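Local coordinates for beta-xylosidase (Uncultured organism, PDB 4MLG), which probably hydrolyses beta-1,4-linked xylo-oligosaccharides to release xylose, as a calcium-containing beta-propeller glycosidase of family 43, at residues F236-T240 / T273-I277; W84-A89 / M135-I139. One frame throughout, in Å; residues are numbered along the deposited sequence.

Contact 1 (F236-T240 / T273-I277). With CA (calcium ion), chain M; SO4 (sulfate ion), chain N.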
# COMPACT_ATOMS: atom_id res chain seq x y z
N PHE A 236 -14.33 20.29 15.40
CA PHE A 236 -13.19 19.59 14.83
C PHE A 236 -11.90 20.31 15.20
O PHE A 236 -11.59 21.38 14.67
CB PHE A 236 -13.32 19.49 13.31
CG PHE A 236 -12.16 18.81 12.64
CD1 PHE A 236 -12.06 17.42 12.65
CD2 PHE A 236 -11.16 19.54 12.02
CE1 PHE A 236 -10.99 16.78 12.05
CE2 PHE A 236 -10.09 18.91 11.41
CZ PHE A 236 -10.00 17.53 11.43
N SER A 237 -11.15 19.71 16.11
CA SER A 237 -9.87 20.27 16.54
C SER A 237 -8.71 19.50 15.92
O SER A 237 -8.87 18.36 15.49
CB SER A 237 -9.77 20.28 18.06
OG SER A 237 -9.95 18.98 18.60
N TYR A 238 -7.54 20.14 15.87
CA TYR A 238 -6.39 19.57 15.17
C TYR A 238 -5.10 20.29 15.52
O TYR A 238 -5.11 21.34 16.17
CB TYR A 238 -6.62 19.62 13.66
CG TYR A 238 -6.89 21.01 13.13
CD1 TYR A 238 -5.87 21.78 12.57
CD2 TYR A 238 -8.17 21.56 13.17
CE1 TYR A 238 -6.12 23.05 12.09
CE2 TYR A 238 -8.42 22.83 12.69
CZ TYR A 238 -7.39 23.57 12.15
OH TYR A 238 -7.64 24.83 11.66
N SER A 239 -3.98 19.73 15.07
CA SER A 239 -2.66 20.34 15.27
C SER A 239 -2.19 21.03 14.00
O SER A 239 -2.49 20.58 12.89
CB SER A 239 -1.64 19.28 15.69
OG SER A 239 -0.32 19.79 15.66
N THR A 240 -1.46 22.13 14.16
CA THR A 240 -0.98 22.90 13.02
C THR A 240 0.50 22.68 12.76
O THR A 240 1.10 23.37 11.92
CB THR A 240 -1.25 24.40 13.20
OG1 THR A 240 -0.50 24.89 14.33
CG2 THR A 240 -2.73 24.67 13.43
N THR A 273 2.50 18.86 19.19
CA THR A 273 1.38 19.03 20.11
C THR A 273 0.21 18.16 19.65
O THR A 273 -0.20 18.19 18.49
CB THR A 273 0.96 20.52 20.25
OG1 THR A 273 -0.15 20.62 21.15
CG2 THR A 273 0.59 21.13 18.91
N HIS A 274 -0.31 17.35 20.56
CA HIS A 274 -1.37 16.40 20.24
C HIS A 274 -2.37 16.36 21.38
O HIS A 274 -2.00 16.60 22.53
CB HIS A 274 -0.78 15.01 20.02
CG HIS A 274 -1.58 14.15 19.10
ND1 HIS A 274 -1.14 13.81 17.83
CD2 HIS A 274 -2.78 13.56 19.25
CE1 HIS A 274 -2.04 13.04 17.25
NE2 HIS A 274 -3.05 12.88 18.09
N HIS A 275 -3.63 16.06 21.08
CA HIS A 275 -4.68 16.21 22.08
C HIS A 275 -5.88 15.29 21.90
O HIS A 275 -5.94 14.49 20.97
CB HIS A 275 -5.20 17.64 22.03
CG HIS A 275 -6.06 17.91 20.85
ND1 HIS A 275 -5.58 17.89 19.56
CD2 HIS A 275 -7.39 18.18 20.75
CE1 HIS A 275 -6.57 18.15 18.72
NE2 HIS A 275 -7.68 18.32 19.41
N SER A 276 -6.83 15.44 22.82
CA SER A 276 -8.13 14.78 22.75
C SER A 276 -9.06 15.45 23.76
O SER A 276 -8.69 15.63 24.92
CB SER A 276 -8.02 13.29 23.04
OG SER A 276 -7.59 13.05 24.37
N ILE A 277 -10.26 15.80 23.32
CA ILE A 277 -11.22 16.50 24.17
C ILE A 277 -12.37 15.58 24.58
O ILE A 277 -12.98 14.92 23.73
CB ILE A 277 -11.78 17.75 23.48
CG1 ILE A 277 -10.63 18.64 22.98
CG2 ILE A 277 -12.69 18.52 24.41
CD1 ILE A 277 -11.09 19.89 22.28
CA CA M . -5.55 11.63 18.19
S SO4 N . 2.54 11.88 15.68
O1 SO4 N . 3.02 11.18 16.87
O2 SO4 N . 1.43 12.76 16.04
O3 SO4 N . 3.63 12.66 15.10
O4 SO4 N . 2.07 10.90 14.70
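Ser-237 and His-275 meet between two blades of the beta-propeller, a fold that in family 43 glycosidases has five blades. Segments 236-240 and 273-277 run nearly antiparallel, 167° apart. The CA atoms of Ser-237 and Ser-276 are 8.5 Å apart, so side chains span the gap. CB of His-275 points toward segment 236-240. CG sits between the backbone N and the carbonyl carbon (chi1 74°), which sends the ring across the gap. CD2 comes beside Ser-237 OG. CE1 lies 3.6 Å from Tyr-238 N, which approaches the ring obliquely. At the tip, NE2 shares a hydrogen bond with Ser-237 OG, met at the ring edge near its plane. Either atom could be the donor. Ile-277 CD1 packs 4.0 Å from the same OG. At the other end, Ser-239 OG gives a weak hydrogen bond to Thr-273 O, and this OG also bonds Gly-241 N. The next residue, His-274, turns away from segment 236-240 to the calcium site, which Asp-85 also joins. Its NE2 binds the calcium ion at 2.8 Å, with the metal in the ring plane.

Contact 2 (W84-A89 / M135-I139). With CA (calcium ion), chain M.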
# COMPACT_ATOMS: atom_id res chain seq x y z
N TRP A 84 2.02 4.80 15.57
CA TRP A 84 1.75 6.19 15.91
C TRP A 84 0.40 6.38 16.61
O TRP A 84 -0.13 5.44 17.20
CB TRP A 84 1.90 7.09 14.68
CG TRP A 84 3.35 7.28 14.26
CD1 TRP A 84 4.44 6.64 14.78
CD2 TRP A 84 3.85 8.17 13.25
NE1 TRP A 84 5.58 7.08 14.16
CE2 TRP A 84 5.25 8.01 13.22
CE3 TRP A 84 3.25 9.08 12.37
CZ2 TRP A 84 6.06 8.73 12.34
CZ3 TRP A 84 4.06 9.79 11.50
CH2 TRP A 84 5.45 9.61 11.49
N ASP A 85 -0.13 7.60 16.57
CA ASP A 85 -1.34 7.95 17.31
C ASP A 85 -2.56 7.10 16.95
O ASP A 85 -3.02 7.13 15.81
CB ASP A 85 -1.67 9.43 17.11
CG ASP A 85 -3.00 9.82 17.74
OD1 ASP A 85 -3.27 9.39 18.87
OD2 ASP A 85 -3.76 10.57 17.09
N SER A 86 -3.08 6.37 17.93
CA SER A 86 -4.24 5.51 17.72
C SER A 86 -5.51 6.07 18.36
O SER A 86 -5.47 7.09 19.04
CB SER A 86 -3.96 4.11 18.28
OG SER A 86 -3.68 4.18 19.67
N ASP A 87 -6.63 5.40 18.13
CA ASP A 87 -7.91 5.78 18.74
C ASP A 87 -8.81 4.56 18.90
O ASP A 87 -8.66 3.57 18.18
CB ASP A 87 -8.60 6.87 17.91
CG ASP A 87 -9.78 7.49 18.64
OD1 ASP A 87 -9.92 7.28 19.86
OD2 ASP A 87 -10.58 8.21 17.99
N VAL A 88 -9.74 4.63 19.84
CA VAL A 88 -10.59 3.48 20.18
C VAL A 88 -12.08 3.85 20.11
O VAL A 88 -12.47 4.95 20.49
CB VAL A 88 -10.25 2.94 21.58
CG1 VAL A 88 -11.15 1.77 21.95
CG2 VAL A 88 -8.79 2.52 21.65
N ALA A 89 -12.90 2.92 19.63
CA ALA A 89 -14.35 3.12 19.59
C ALA A 89 -15.09 1.89 20.11
O ALA A 89 -14.64 0.76 19.92
CB ALA A 89 -14.79 3.44 18.18
N MET A 135 -2.11 8.60 8.51
CA MET A 135 -2.14 8.25 9.93
C MET A 135 -3.02 9.16 10.78
O MET A 135 -3.89 9.87 10.27
CB MET A 135 -0.71 8.25 10.48
CG MET A 135 0.19 9.29 9.83
SD MET A 135 -0.32 10.99 10.15
CE MET A 135 0.73 11.41 11.53
N ASP A 136 -2.79 9.12 12.09
CA ASP A 136 -3.57 9.86 13.08
C ASP A 136 -5.09 9.72 12.92
O ASP A 136 -5.78 10.71 12.68
CB ASP A 136 -3.18 11.34 13.08
CG ASP A 136 -1.86 11.60 13.78
OD1 ASP A 136 -1.15 10.62 14.08
OD2 ASP A 136 -1.54 12.78 14.03
N PRO A 137 -5.61 8.49 13.06
CA PRO A 137 -7.06 8.30 12.92
C PRO A 137 -7.82 8.75 14.16
O PRO A 137 -7.31 8.65 15.27
CB PRO A 137 -7.19 6.79 12.75
CG PRO A 137 -6.05 6.24 13.52
CD PRO A 137 -4.92 7.22 13.33
N CYS A 138 -9.04 9.23 13.94
CA CYS A 138 -9.94 9.59 15.03
C CYS A 138 -11.31 8.98 14.74
O CYS A 138 -11.88 9.22 13.68
CB CYS A 138 -10.06 11.11 15.15
SG CYS A 138 -11.45 11.67 16.16
N ILE A 139 -11.83 8.18 15.67
CA ILE A 139 -13.10 7.51 15.45
C ILE A 139 -14.23 8.17 16.22
O ILE A 139 -14.22 8.19 17.45
CB ILE A 139 -13.03 6.02 15.82
CG1 ILE A 139 -11.71 5.42 15.34
CG2 ILE A 139 -14.21 5.28 15.22
CD1 ILE A 139 -11.54 5.44 13.84
CA CA M . -5.55 11.63 18.19
O HOH W 1 -14.85 6.52 19.51
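Segments 84-89 and 135-139 run side by side in nearly the same direction, 15° apart. The CA atoms of Asp-85 and Asp-136 are 5.1 Å apart. The direct hydrogen bond between them comes from a side chain of segment 84-89. Asp-87 holds CG anti to its backbone N (chi1 -169°), and this carries the carboxylate over to segment 135-139. OD2 accepts from Ile-139 N at 2.6 Å. The bond is nearly straight, and the N-H arrives on the anti side, 27° out of the carboxylate plane. OD1 accepts from Val-88 N above that plane and also bonds His-19 NE2, so both oxygens are held. With an alanine here, Ile-139 N would probably lose its acceptor and His-19 its partner, leaving the two strands less firmly joined. Further along, a water donates to Val-88 O and to Ile-139 O, bridging the backbones, and Ala-89 CB packs on Ile-139 CG2 at 3.5 Å. Toward the calcium, Asp-85 and Asp-136 cross at about a right angle, their carboxylate planes nearly perpendicular. Asp-85 OD2 binds the calcium ion at 2.4 Å, while Asp-136 OD1 rests 3.3 Å from Asp-85 CB. Asp-136 OD2 turns to Ala-224 N. At the far end the bent chain of Met-135 brings CE to the edge of the Trp-84 ring, 3.5 Å from CE3. Trp-84 NE1 bonds Phe-46 O. The pair joins the edge strands 81-91 and 138-141 of two propeller sheets. Strand 94-102 packs on it through Pro-100 and Tyr-98, and strand 223-230 through Glu-223 and Trp-226.

In the fold
The centres of the two contacts lie about 12 Å apart, close to the centre of the folded chain. They come in series: both segments of contact 2 precede both of contact 1. Each joins neighbouring sheets of the propeller. Strands 138-141 and 233-239 belong to one mixed sheet, while 81-91 and 276-280 are edge strands of two others. The contacts meet at the calcium ion, to which contact 1 brings His-274 and contact 2 brings Asp-85. Asp-136 OD2 also packs 3.3 Å from His-274 CE1. The metal probably helps to tie together parts of the chain nearly 190 residues apart at the centre of the propeller, as in several other family 43 enzymes.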